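Local atomic coordinates of N(2),N(2)-dimethylguanosine tRNA methyltransferase (Pyrococcus horikoshii, PDB entry 2DUL), a protein that probably dimethylates the exocyclic N2 of guanine 26 in a number of tRNAs, taking both methyl groups from S-adenosyl-L-methionine. Residues 127-132 and 150-155; 133-138 and 158-163; 183-188 and 271-276; 247-252 and 265-270. All blocks are in the same frame, centred on the assembly; numbering follows the deposited sequence.

Contact 1. Residues 127-132 and 150-155; sequences ERHRYF and ALRSAK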
loop_
_atom_site.group_PDB
_atom_site.type_symbol
_atom_site.label_atom_id
_atom_site.label_comp_id
_atom_site.label_asym_id
_atom_site.label_seq_id
_atom_site.Cartn_x
_atom_site.Cartn_y
_atom_site.Cartn_z
ATOM N N GLU A 127 -8.137 21.741 -5.873
ATOM C CA GLU A 127 -9.340 22.232 -6.539
ATOM C C GLU A 127 -10.547 21.340 -6.224
ATOM O O GLU A 127 -11.683 21.813 -6.183
ATOM C CB GLU A 127 -9.120 22.287 -8.058
ATOM C CG GLU A 127 -7.956 23.182 -8.478
ATOM C CD GLU A 127 -7.800 23.299 -9.987
ATOM O OE1 GLU A 127 -7.732 22.257 -10.674
ATOM O OE2 GLU A 127 -7.735 24.444 -10.487
ATOM N N ARG A 128 -10.297 20.052 -5.997
ATOM C CA ARG A 128 -11.360 19.091 -5.695
ATOM C C ARG A 128 -11.339 18.703 -4.213
ATOM O O ARG A 128 -10.964 17.584 -3.849
ATOM C CB ARG A 128 -11.180 17.835 -6.556
ATOM C CG ARG A 128 -11.242 18.054 -8.067
ATOM C CD ARG A 128 -12.668 18.265 -8.568
ATOM N NE ARG A 128 -13.101 19.654 -8.460
ATOM C CZ ARG A 128 -14.153 20.058 -7.757
ATOM N NH1 ARG A 128 -14.887 19.181 -7.089
ATOM N NH2 ARG A 128 -14.473 21.342 -7.725
ATOM N N HIS A 129 -11.751 19.639 -3.365
ATOM C CA HIS A 129 -11.777 19.443 -1.920
ATOM C C HIS A 129 -12.902 18.493 -1.505
ATOM O O HIS A 129 -14.043 18.660 -1.939
ATOM C CB HIS A 129 -11.957 20.810 -1.247
ATOM C CG HIS A 129 -11.887 20.772 0.246
ATOM N ND1 HIS A 129 -10.752 20.391 0.930
ATOM C CD2 HIS A 129 -12.809 21.079 1.189
ATOM C CE1 HIS A 129 -10.978 20.466 2.229
ATOM N NE2 HIS A 129 -12.218 20.881 2.413
ATOM N N ARG A 130 -12.576 17.498 -0.677
ATOM C CA ARG A 130 -13.564 16.528 -0.194
ATOM C C ARG A 130 -14.451 16.082 -1.351
ATOM O O ARG A 130 -15.678 16.183 -1.285
ATOM C CB ARG A 130 -14.428 17.168 0.900
ATOM C CG ARG A 130 -13.634 17.651 2.107
ATOM C CD ARG A 130 -12.926 16.489 2.786
ATOM N NE ARG A 130 -12.002 16.949 3.816
ATOM C CZ ARG A 130 -10.987 16.229 4.273
ATOM N NH1 ARG A 130 -10.194 16.728 5.212
ATOM N NH2 ARG A 130 -10.763 15.010 3.785
ATOM N N TYR A 131 -13.822 15.559 -2.398
ATOM C CA TYR A 131 -14.544 15.163 -3.598
ATOM C C TYR A 131 -14.469 13.696 -4.010
ATOM O O TYR A 131 -15.463 13.129 -4.459
ATOM C CB TYR A 131 -14.054 16.042 -4.752
ATOM C CG TYR A 131 -14.798 15.861 -6.055
ATOM C CD1 TYR A 131 -14.253 15.106 -7.099
ATOM C CD2 TYR A 131 -16.042 16.458 -6.252
ATOM C CE1 TYR A 131 -14.935 14.955 -8.310
ATOM C CE2 TYR A 131 -16.729 16.316 -7.453
ATOM C CZ TYR A 131 -16.171 15.563 -8.478
ATOM O OH TYR A 131 -16.849 15.422 -9.665
ATOM N N PHE A 132 -13.298 13.083 -3.868
ATOM C CA PHE A 132 -13.131 11.695 -4.285
ATOM C C PHE A 132 -13.409 10.618 -3.247
ATOM O O PHE A 132 -13.043 10.754 -2.082
ATOM C CB PHE A 132 -11.712 11.477 -4.834
ATOM C CG PHE A 132 -11.370 12.358 -5.998
ATOM C CD1 PHE A 132 -10.659 13.538 -5.808
ATOM C CD2 PHE A 132 -11.790 12.023 -7.281
ATOM C CE1 PHE A 132 -10.371 14.380 -6.883
ATOM C CE2 PHE A 132 -11.511 12.855 -8.365
ATOM C CZ PHE A 132 -10.800 14.037 -8.165
ATOM N N ALA A 150 -3.919 15.125 -0.618
ATOM C CA ALA A 150 -4.807 14.001 -0.891
ATOM C C ALA A 150 -5.753 13.806 0.295
ATOM O O ALA A 150 -6.918 13.447 0.119
ATOM C CB ALA A 150 -4.001 12.729 -1.133
ATOM N N LEU A 151 -5.246 14.053 1.498
ATOM C CA LEU A 151 -6.042 13.895 2.708
ATOM C C LEU A 151 -7.154 14.935 2.814
ATOM O O LEU A 151 -8.067 14.788 3.628
ATOM C CB LEU A 151 -5.142 13.950 3.946
ATOM C CG LEU A 151 -4.358 12.663 4.203
ATOM C CD1 LEU A 151 -3.278 12.900 5.251
ATOM C CD2 LEU A 151 -5.326 11.567 4.662
ATOM N N ARG A 152 -7.075 15.982 1.994
ATOM C CA ARG A 152 -8.099 17.022 1.971
ATOM C C ARG A 152 -9.023 16.838 0.759
ATOM O O ARG A 152 -10.183 17.245 0.789
ATOM C CB ARG A 152 -7.457 18.419 1.927
ATOM C CG ARG A 152 -6.978 18.936 3.282
ATOM C CD ARG A 152 -6.350 20.326 3.190
ATOM N NE ARG A 152 -4.935 20.258 2.829
ATOM C CZ ARG A 152 -4.429 20.614 1.654
ATOM N NH1 ARG A 152 -5.214 21.082 0.692
ATOM N NH2 ARG A 152 -3.128 20.477 1.433
ATOM N N SER A 153 -8.500 16.217 -0.296
ATOM C CA SER A 153 -9.254 15.975 -1.528
ATOM C C SER A 153 -10.190 14.759 -1.435
ATOM O O SER A 153 -11.248 14.729 -2.070
ATOM C CB SER A 153 -8.281 15.785 -2.697
ATOM O OG SER A 153 -8.965 15.687 -3.940
ATOM N N ALA A 154 -9.799 13.748 -0.665
ATOM C CA ALA A 154 -10.642 12.568 -0.493
ATOM C C ALA A 154 -11.793 12.966 0.435
ATOM O O ALA A 154 -11.653 13.907 1.207
ATOM C CB ALA A 154 -9.841 11.436 0.145
ATOM N N LYS A 155 -12.923 12.265 0.344
ATOM C CA LYS A 155 -14.070 12.526 1.229
ATOM C C LYS A 155 -13.598 12.175 2.646
ATOM O O LYS A 155 -12.600 11.474 2.805
ATOM C CB LYS A 155 -15.255 11.616 0.881
ATOM C CG LYS A 155 -15.892 11.835 -0.485
ATOM C CD LYS A 155 -16.730 13.094 -0.513
ATOM C CE LYS A 155 -17.551 13.176 -1.791
ATOM N NZ LYS A 155 -18.298 14.457 -1.877
HETATM O O HOH W 1 -18.173 14.274 -4.552
#
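S153, the last residue of helix 144-153, is held at both its carbonyl and its hydroxyl by the loop that leads into strand 132-137. Its carbonyl takes two backbone donors: Y131 N lies 2.7 Å and F132 N 3.2 Å from S153 O, one on each face of the carbonyl plane. Its hydroxyl gives a proton to the loop, with S153 OG 2.8 Å from R128 O, and the same oxygen sits at the edge of the F132 ring. F132 O in turn receives K155 N at 2.9 Å, part of the single parallel bridge of F132 with A154. R130 closes the helix end. Its N bonds R152 O at 2.8 Å, and the side chain, folded back by a chi2 of -62°, carries the guanidinium across the carbonyls of the helix end and the first strand residue. R130 NH2 donates to A154 O at 2.9 Å and more weakly, at a poor angle, to L151 O, while R152 O lies over one face of the group.

The outer side is looser. H129 is exposed, and its ring approaches R152 without bonding it. K155 bends back over the loop so that NZ reaches R130 O at a long 3.2 Å and shares a water with Y131 O. R152 leads away, held by Y211 and D148.

Chemically, this is a helix C-terminus whose last carbonyls are met by loop N-H groups and one arginine; the positive charge of R130 probably offsets the partial negative charge that gathers at such an end.

Contact 2. Residues 133-138 and 158-163; sequences HFIDLD and GILGVT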
loop_
_atom_site.group_PDB
_atom_site.type_symbol
_atom_site.label_atom_id
_atom_site.label_comp_id
_atom_site.label_asym_id
_atom_site.label_seq_id
_atom_site.Cartn_x
_atom_site.Cartn_y
_atom_site.Cartn_z
ATOM N N HIS A 133 -14.046 9.537 -3.692
ATOM C CA HIS A 133 -14.338 8.399 -2.830
ATOM C C HIS A 133 -13.061 7.568 -2.720
ATOM O O HIS A 133 -12.868 6.821 -1.766
ATOM C CB HIS A 133 -15.462 7.547 -3.431
ATOM C CG HIS A 133 -16.790 8.235 -3.459
ATOM N ND1 HIS A 133 -17.475 8.574 -2.311
ATOM C CD2 HIS A 133 -17.550 8.668 -4.492
ATOM C CE1 HIS A 133 -18.599 9.188 -2.635
ATOM N NE2 HIS A 133 -18.669 9.258 -3.953
ATOM N N PHE A 134 -12.193 7.695 -3.719
ATOM C CA PHE A 134 -10.930 6.966 -3.718
ATOM C C PHE A 134 -9.878 7.723 -4.508
ATOM O O PHE A 134 -10.145 8.225 -5.598
ATOM C CB PHE A 134 -11.094 5.562 -4.320
ATOM C CG PHE A 134 -9.782 4.829 -4.530
ATOM C CD1 PHE A 134 -8.971 4.485 -3.449
ATOM C CD2 PHE A 134 -9.350 4.501 -5.813
ATOM C CE1 PHE A 134 -7.743 3.827 -3.646
ATOM C CE2 PHE A 134 -8.125 3.844 -6.019
ATOM C CZ PHE A 134 -7.322 3.507 -4.934
ATOM N N ILE A 135 -8.686 7.817 -3.935
ATOM C CA ILE A 135 -7.568 8.476 -4.596
ATOM C C ILE A 135 -6.410 7.491 -4.554
ATOM O O ILE A 135 -6.121 6.916 -3.506
ATOM C CB ILE A 135 -7.135 9.782 -3.870
ATOM C CG1 ILE A 135 -8.220 10.853 -4.007
ATOM C CG2 ILE A 135 -5.818 10.295 -4.465
ATOM C CD1 ILE A 135 -7.877 12.173 -3.310
ATOM N N ASP A 136 -5.767 7.278 -5.694
ATOM C CA ASP A 136 -4.624 6.377 -5.757
ATOM C C ASP A 136 -3.383 7.215 -6.069
ATOM O O ASP A 136 -3.277 7.816 -7.134
ATOM C CB ASP A 136 -4.838 5.306 -6.833
ATOM C CG ASP A 136 -3.896 4.116 -6.672
ATOM O OD1 ASP A 136 -4.157 3.059 -7.287
ATOM O OD2 ASP A 136 -2.900 4.235 -5.926
ATOM N N LEU A 137 -2.470 7.271 -5.107
ATOM C CA LEU A 137 -1.227 8.022 -5.234
ATOM C C LEU A 137 -0.104 7.057 -5.552
ATOM O O LEU A 137 0.326 6.295 -4.681
ATOM C CB LEU A 137 -0.891 8.737 -3.923
ATOM C CG LEU A 137 -1.770 9.885 -3.442
ATOM C CD1 LEU A 137 -1.147 10.487 -2.175
ATOM C CD2 LEU A 137 -1.874 10.944 -4.543
ATOM N N ASP A 138 0.376 7.099 -6.789
ATOM C CA ASP A 138 1.448 6.214 -7.233
ATOM C C ASP A 138 2.507 7.024 -7.973
ATOM O O ASP A 138 2.574 6.993 -9.200
ATOM C CB ASP A 138 0.870 5.145 -8.165
ATOM C CG ASP A 138 1.864 4.048 -8.484
ATOM O OD1 ASP A 138 2.273 3.331 -7.546
ATOM O OD2 ASP A 138 2.236 3.903 -9.671
ATOM N N GLY A 158 -13.524 8.709 2.806
ATOM C CA GLY A 158 -12.963 8.185 1.577
ATOM C C GLY A 158 -11.893 7.130 1.769
ATOM O O GLY A 158 -11.538 6.764 2.894
ATOM N N ILE A 159 -11.371 6.643 0.651
ATOM C CA ILE A 159 -10.339 5.623 0.668
ATOM C C ILE A 159 -9.095 6.191 0.020
ATOM O O ILE A 159 -9.170 6.867 -1.003
ATOM C CB ILE A 159 -10.765 4.381 -0.134
ATOM C CG1 ILE A 159 -12.068 3.825 0.439
ATOM C CG2 ILE A 159 -9.652 3.346 -0.113
ATOM C CD1 ILE A 159 -12.773 2.869 -0.491
ATOM N N LEU A 160 -7.947 5.926 0.625
ATOM C CA LEU A 160 -6.703 6.419 0.072
ATOM C C LEU A 160 -5.766 5.262 -0.229
ATOM O O LEU A 160 -5.526 4.409 0.622
ATOM C CB LEU A 160 -6.038 7.392 1.050
ATOM C CG LEU A 160 -4.832 8.199 0.564
ATOM C CD1 LEU A 160 -5.224 9.037 -0.653
ATOM C CD2 LEU A 160 -4.343 9.108 1.699
ATOM N N GLY A 161 -5.252 5.235 -1.451
ATOM C CA GLY A 161 -4.311 4.200 -1.837
ATOM C C GLY A 161 -2.984 4.907 -2.012
ATOM O O GLY A 161 -2.883 5.852 -2.793
ATOM N N VAL A 162 -1.966 4.472 -1.283
ATOM C CA VAL A 162 -0.666 5.116 -1.374
ATOM C C VAL A 162 0.442 4.111 -1.640
ATOM O O VAL A 162 0.468 3.029 -1.055
ATOM C CB VAL A 162 -0.324 5.865 -0.063
ATOM C CG1 VAL A 162 0.920 6.714 -0.261
ATOM C CG2 VAL A 162 -1.510 6.720 0.383
ATOM N N THR A 163 1.353 4.479 -2.530
ATOM C CA THR A 163 2.485 3.627 -2.856
ATOM C C THR A 163 3.779 4.403 -2.660
ATOM O O THR A 163 3.864 5.583 -2.997
ATOM C CB THR A 163 2.445 3.141 -4.319
ATOM O OG1 THR A 163 1.250 2.385 -4.546
ATOM C CG2 THR A 163 3.652 2.253 -4.613
#
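With chi1 at 172°, F134 swings its ring over the neighbouring strand instead of straight off the sheet: CD1 comes to 3.6 Å from I159 CG2, and CE1 reaches 3.6 Å from G161 N, beside a residue that has no side chain. On the other face L160 does the reciprocal thing. Its chi1 of -170° lays the chain back toward the first strand, and CD1 ends 3.8 Å from I135 CB. D136 and D138 also have CG opposite the backbone N, which tips both carboxylates toward the second strand; OD1 of D138 comes within 3.2 Å of T163 CB.

Underneath runs a regular parallel ladder. Strands 134-137 and 158-163 lie 4.7 Å apart at closest approach and only 6° from parallel. Five backbone bonds alternate between them, from I159 N to H133 O at 2.8 Å through to T163 N on L137 O. The straightest joins L137 N to G161 O at 2.7 Å.

The acidic ends are held by arginines: D136 bridges R228 and R61, and D138 also pairs with R61, a predicted S-adenosylmethionine-binding residue, so these carboxylates probably help position it.

The pair is the strand part of a beta-alpha-beta crossover in the Rossmann-like sheet of class I methyltransferases. Helix 33-46 covers the face of F134, D136 and I159, the connecting helix 144-153 packs on I135, L137 and L160, and strands 50-53 and 226-235 flank the pair.

Contact 3. Residues 183-188 and 271-276; sequences LAVPLR and NAYGPV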
loop_
_atom_site.group_PDB
_atom_site.type_symbol
_atom_site.label_atom_id
_atom_site.label_comp_id
_atom_site.label_asym_id
_atom_site.label_seq_id
_atom_site.Cartn_x
_atom_site.Cartn_y
_atom_site.Cartn_z
ATOM N N LEU A 183 9.352 11.387 8.869
ATOM C CA LEU A 183 9.409 11.781 10.273
ATOM C C LEU A 183 9.376 10.556 11.198
ATOM O O LEU A 183 8.594 10.487 12.153
ATOM C CB LEU A 183 8.250 12.741 10.590
ATOM C CG LEU A 183 8.304 14.063 9.809
ATOM C CD1 LEU A 183 7.064 14.902 10.110
ATOM C CD2 LEU A 183 9.577 14.832 10.184
ATOM N N ALA A 184 10.236 9.587 10.903
ATOM C CA ALA A 184 10.325 8.360 11.685
ATOM C C ALA A 184 11.729 7.771 11.552
ATOM O O ALA A 184 12.401 7.984 10.539
ATOM C CB ALA A 184 9.282 7.345 11.191
ATOM N N VAL A 185 12.158 7.045 12.584
ATOM C CA VAL A 185 13.465 6.392 12.619
ATOM C C VAL A 185 13.277 4.954 12.118
ATOM O O VAL A 185 12.621 4.136 12.770
ATOM C CB VAL A 185 14.033 6.366 14.066
ATOM C CG1 VAL A 185 15.408 5.713 14.082
ATOM C CG2 VAL A 185 14.111 7.789 14.623
ATOM N N PRO A 186 13.855 4.626 10.950
ATOM C CA PRO A 186 13.734 3.287 10.368
ATOM C C PRO A 186 14.621 2.216 11.004
ATOM O O PRO A 186 15.644 2.517 11.622
ATOM C CB PRO A 186 14.084 3.527 8.903
ATOM C CG PRO A 186 15.198 4.523 9.019
ATOM C CD PRO A 186 14.696 5.493 10.099
ATOM N N LEU A 187 14.207 0.965 10.840
ATOM C CA LEU A 187 14.948 -0.177 11.360
ATOM C C LEU A 187 15.407 -1.044 10.193
ATOM O O LEU A 187 14.587 -1.575 9.446
ATOM C CB LEU A 187 14.069 -1.013 12.294
ATOM C CG LEU A 187 14.679 -2.354 12.734
ATOM C CD1 LEU A 187 15.975 -2.117 13.489
ATOM C CD2 LEU A 187 13.687 -3.114 13.602
ATOM N N ARG A 188 16.715 -1.178 10.017
ATOM C CA ARG A 188 17.210 -2.010 8.928
ATOM C C ARG A 188 17.292 -3.474 9.354
ATOM O O ARG A 188 17.142 -3.795 10.533
ATOM C CB ARG A 188 18.572 -1.498 8.437
ATOM C CG ARG A 188 19.533 -1.018 9.511
ATOM C CD ARG A 188 20.214 -2.163 10.242
ATOM N NE ARG A 188 19.513 -2.559 11.461
ATOM C CZ ARG A 188 19.857 -3.603 12.211
ATOM N NH1 ARG A 188 19.168 -3.889 13.307
ATOM N NH2 ARG A 188 20.886 -4.366 11.860
ATOM N N ASN A 271 17.029 4.072 21.933
ATOM C CA ASN A 271 17.110 3.250 20.733
ATOM C C ASN A 271 15.770 2.795 20.158
ATOM O O ASN A 271 15.672 1.700 19.609
ATOM C CB ASN A 271 17.993 2.029 21.014
ATOM C CG ASN A 271 19.392 2.418 21.466
ATOM O OD1 ASN A 271 20.045 3.256 20.840
ATOM N ND2 ASN A 271 19.861 1.808 22.550
ATOM N N ALA A 272 14.742 3.631 20.277
ATOM C CA ALA A 272 13.430 3.282 19.742
ATOM C C ALA A 272 13.357 3.536 18.241
ATOM O O ALA A 272 13.999 4.453 17.721
ATOM C CB ALA A 272 12.331 4.088 20.451
ATOM N N TYR A 273 12.571 2.713 17.553
ATOM C CA TYR A 273 12.364 2.851 16.117
ATOM C C TYR A 273 10.912 3.245 15.888
ATOM O O TYR A 273 10.009 2.711 16.536
ATOM C CB TYR A 273 12.653 1.530 15.413
ATOM C CG TYR A 273 14.099 1.122 15.503
ATOM C CD1 TYR A 273 15.042 1.633 14.610
ATOM C CD2 TYR A 273 14.533 0.249 16.500
ATOM C CE1 TYR A 273 16.385 1.285 14.706
ATOM C CE2 TYR A 273 15.877 -0.106 16.607
ATOM C CZ TYR A 273 16.795 0.418 15.703
ATOM O OH TYR A 273 18.118 0.065 15.790
ATOM N N GLY A 274 10.689 4.172 14.963
ATOM C CA GLY A 274 9.337 4.626 14.683
ATOM C C GLY A 274 9.228 6.143 14.690
ATOM O O GLY A 274 10.233 6.835 14.538
ATOM N N PRO A 275 8.029 6.697 14.921
ATOM C CA PRO A 275 6.803 5.940 15.179
ATOM C C PRO A 275 6.311 5.071 14.023
ATOM O O PRO A 275 6.532 5.379 12.854
ATOM C CB PRO A 275 5.799 7.030 15.553
ATOM C CG PRO A 275 6.252 8.196 14.717
ATOM C CD PRO A 275 7.761 8.145 14.900
ATOM N N VAL A 276 5.666 3.965 14.374
ATOM C CA VAL A 276 5.095 3.052 13.398
ATOM C C VAL A 276 3.663 2.742 13.806
ATOM O O VAL A 276 3.270 2.946 14.958
ATOM C CB VAL A 276 5.852 1.705 13.329
ATOM C CG1 VAL A 276 7.291 1.922 12.875
ATOM C CG2 VAL A 276 5.809 1.017 14.697
#
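V185 and G274 form an isolated antiparallel bridge, a hydrogen-bonded pair that joins the loop after helix 175-182 to strand 273-277, an outer strand of a three-stranded antiparallel sheet. V185 N gives a nearly straight bond (168°) to G274 O at 2.8 Å, though from well above the carbonyl plane; G274 N returns one to V185 O at 2.9 Å, in the carbonyl plane and on a lone pair. A CA-H contact from A184 to G274 O adds to them.

Ring contacts gather at Y273. L187, its CG opposite the backbone N, drops CD1 over one face of the tyrosine, 3.6 Å from the centroid and 17° off the normal, a CH-pi contact. The edge of the same ring faces the carbonyls of V185 and P186.

Apolar packing is lighter. The V185 side chain crosses that of Y273 at about a right angle, with CG1 nearest CD1, and A184 CB rests 4.1 Å from P275 CD. Beyond the two segments, A184 touches I199 of helix 192-209 and L187 packs on F252.

P275 follows G274 through a cis peptide bond, and its CD packs 3.7 Å from L183 O, an oxygen that accepts a hydrogen bond from R206.

Contact 4. Residues 247-252 and 265-270; sequences LGYIYF and FLPTRP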
loop_
_atom_site.group_PDB
_atom_site.type_symbol
_atom_site.label_atom_id
_atom_site.label_comp_id
_atom_site.label_asym_id
_atom_site.label_seq_id
_atom_site.Cartn_x
_atom_site.Cartn_y
_atom_site.Cartn_z
ATOM N N LEU A 247 -0.511 4.079 17.337
ATOM C CA LEU A 247 0.879 4.316 16.951
ATOM C C LEU A 247 1.769 3.812 18.081
ATOM O O LEU A 247 1.335 3.698 19.229
ATOM C CB LEU A 247 1.143 5.812 16.739
ATOM C CG LEU A 247 0.510 6.514 15.533
ATOM C CD1 LEU A 247 0.795 8.011 15.605
ATOM C CD2 LEU A 247 1.077 5.923 14.243
ATOM N N GLY A 248 3.019 3.512 17.758
ATOM C CA GLY A 248 3.927 3.031 18.778
ATOM C C GLY A 248 5.350 2.960 18.267
ATOM O O GLY A 248 5.657 3.499 17.203
ATOM N N TYR A 249 6.212 2.291 19.025
ATOM C CA TYR A 249 7.617 2.162 18.661
ATOM C C TYR A 249 8.102 0.734 18.817
ATOM O O TYR A 249 7.485 -0.070 19.514
ATOM C CB TYR A 249 8.461 3.102 19.528
ATOM C CG TYR A 249 8.091 4.554 19.329
ATOM C CD1 TYR A 249 6.947 5.091 19.932
ATOM C CD2 TYR A 249 8.819 5.362 18.459
ATOM C CE1 TYR A 249 6.533 6.390 19.659
ATOM C CE2 TYR A 249 8.417 6.660 18.176
ATOM C CZ TYR A 249 7.269 7.167 18.777
ATOM O OH TYR A 249 6.852 8.435 18.470
ATOM N N ILE A 250 9.220 0.431 18.167
ATOM C CA ILE A 250 9.813 -0.894 18.214
ATOM C C ILE A 250 11.235 -0.805 18.755
ATOM O O ILE A 250 11.972 0.129 18.439
ATOM C CB ILE A 250 9.898 -1.516 16.803
ATOM C CG1 ILE A 250 8.496 -1.683 16.219
ATOM C CG2 ILE A 250 10.642 -2.847 16.864
ATOM C CD1 ILE A 250 8.492 -1.852 14.713
ATOM N N TYR A 251 11.600 -1.779 19.579
ATOM C CA TYR A 251 12.934 -1.876 20.139
ATOM C C TYR A 251 13.447 -3.196 19.580
ATOM O O TYR A 251 12.723 -4.193 19.554
ATOM C CB TYR A 251 12.863 -1.898 21.660
ATOM C CG TYR A 251 12.360 -0.584 22.224
ATOM C CD1 TYR A 251 13.217 0.508 22.357
ATOM C CD2 TYR A 251 11.025 -0.428 22.594
ATOM C CE1 TYR A 251 12.763 1.726 22.849
ATOM C CE2 TYR A 251 10.550 0.789 23.084
ATOM C CZ TYR A 251 11.428 1.862 23.209
ATOM O OH TYR A 251 10.980 3.069 23.684
ATOM N N PHE A 252 14.691 -3.197 19.124
ATOM C CA PHE A 252 15.262 -4.385 18.504
ATOM C C PHE A 252 16.653 -4.688 19.048
ATOM O O PHE A 252 17.513 -3.812 19.089
ATOM C CB PHE A 252 15.328 -4.153 16.992
ATOM C CG PHE A 252 15.773 -5.352 16.198
ATOM C CD1 PHE A 252 14.895 -6.399 15.936
ATOM C CD2 PHE A 252 17.067 -5.413 15.685
ATOM C CE1 PHE A 252 15.297 -7.492 15.166
ATOM C CE2 PHE A 252 17.480 -6.502 14.916
ATOM C CZ PHE A 252 16.594 -7.543 14.655
ATOM N N PHE A 265 2.353 7.625 21.893
ATOM C CA PHE A 265 2.721 8.631 20.910
ATOM C C PHE A 265 4.224 8.867 20.897
ATOM O O PHE A 265 4.797 9.179 19.853
ATOM C CB PHE A 265 1.977 9.941 21.179
ATOM C CG PHE A 265 2.087 10.934 20.056
ATOM C CD1 PHE A 265 3.040 11.949 20.092
ATOM C CD2 PHE A 265 1.257 10.833 18.940
ATOM C CE1 PHE A 265 3.168 12.854 19.030
ATOM C CE2 PHE A 265 1.376 11.729 17.873
ATOM C CZ PHE A 265 2.338 12.744 17.922
ATOM N N LEU A 266 4.854 8.704 22.059
ATOM C CA LEU A 266 6.297 8.878 22.201
ATOM C C LEU A 266 6.897 7.674 22.928
ATOM O O LEU A 266 6.246 7.060 23.773
ATOM C CB LEU A 266 6.610 10.147 23.002
ATOM C CG LEU A 266 6.226 11.501 22.397
ATOM C CD1 LEU A 266 6.506 12.614 23.403
ATOM C CD2 LEU A 266 7.014 11.727 21.114
ATOM N N PRO A 267 8.147 7.312 22.597
ATOM C CA PRO A 267 8.811 6.177 23.244
ATOM C C PRO A 267 9.319 6.633 24.616
ATOM O O PRO A 267 9.392 7.836 24.882
ATOM C CB PRO A 267 9.946 5.856 22.279
ATOM C CG PRO A 267 10.351 7.225 21.803
ATOM C CD PRO A 267 9.018 7.929 21.574
ATOM N N THR A 268 9.673 5.694 25.486
ATOM C CA THR A 268 10.156 6.070 26.815
ATOM C C THR A 268 11.497 5.432 27.169
ATOM O O THR A 268 11.952 5.514 28.313
ATOM C CB THR A 268 9.133 5.685 27.891
ATOM O OG1 THR A 268 9.006 4.259 27.939
ATOM C CG2 THR A 268 7.776 6.299 27.572
ATOM N N ARG A 269 12.126 4.807 26.179
ATOM C CA ARG A 269 13.412 4.147 26.364
ATOM C C ARG A 269 14.309 4.458 25.168
ATOM O O ARG A 269 13.826 4.809 24.091
ATOM C CB ARG A 269 13.218 2.629 26.490
ATOM C CG ARG A 269 12.270 2.216 27.607
ATOM C CD ARG A 269 12.398 0.729 27.943
ATOM N NE ARG A 269 11.953 -0.161 26.868
ATOM C CZ ARG A 269 10.684 -0.356 26.521
ATOM N NH1 ARG A 269 9.705 0.277 27.158
ATOM N NH2 ARG A 269 10.391 -1.203 25.542
ATOM N N PRO A 270 15.633 4.329 25.339
ATOM C CA PRO A 270 16.548 4.618 24.232
ATOM C C PRO A 270 16.519 3.624 23.076
ATOM O O PRO A 270 16.030 2.495 23.210
ATOM C CB PRO A 270 17.915 4.686 24.923
ATOM C CG PRO A 270 17.767 3.737 26.067
ATOM C CD PRO A 270 16.373 4.013 26.577
#
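P267 lies obliquely across the Y249 ring, putting CD over one face, 3.5 Å from its centroid, as a CH-pi contact. A chi1 of -61° sets CG of Y249 opposite its carbonyl carbon and sends the ring out across the start of the loop. There the hydroxyl gives its proton to F265, with OH only 2.6 Å from F265 O, while that carbonyl oxygen lies near the ring plane at the edge. The phenol is thus held both at its tip and over a face.

Two residues on, Y251 points to the same side, as alternate strand residues do, and has a similar chi1 (-66°). Its OH comes to 3.3 Å from P267 CB, so the proline touches the face of one tyrosine and the hydroxyl of the other.

Strand 247-252 is the middle strand of a three-stranded antiparallel sheet, and residues 265-270 belong to the connection between its two outer strands. This connection runs back beside the middle strand, almost parallel to it, and meets it through side chains and not by a backbone ladder.

R269 bends at chi3 to bring its guanidinium over the Y251 ring. CZ stands 4.1 Å from the centroid, off-centre, with the planes 35° apart, a cation-pi contact; NH2 approaches closest, 3.1 Å from Y251 CD2, and is also salt-bridged to E260. The backbone of R269 bonds the same tyrosine, N to Y251 OH at 3.2 Å. That hydroxyl has E262 as its stronger partner, and P270 O lies at the ring's edge.

In the fold
The four contacts fall into two groups. Contacts 1 and 2, centres 11 Å apart, both use strand 132-137; contact 1 adds the end of helix 144-153 and strand 154-155, which lead on to strand 158-164 of contact 2. Their segments alternate along the chain. Contact 2 lies within the large mixed sheet, beside predicted cofactor residues, and contact 1 where the chain enters it. Contacts 3 and 4 come later, their centres 24 to 33 Å away. They are 8 Å apart and meet in the small antiparallel sheet, where strands 247-252 and 273-277 are neighbours. Contact 4 falls between the two segments of contact 3. Both lie away from the annotated sites, so this sheet is apart from the cofactor side.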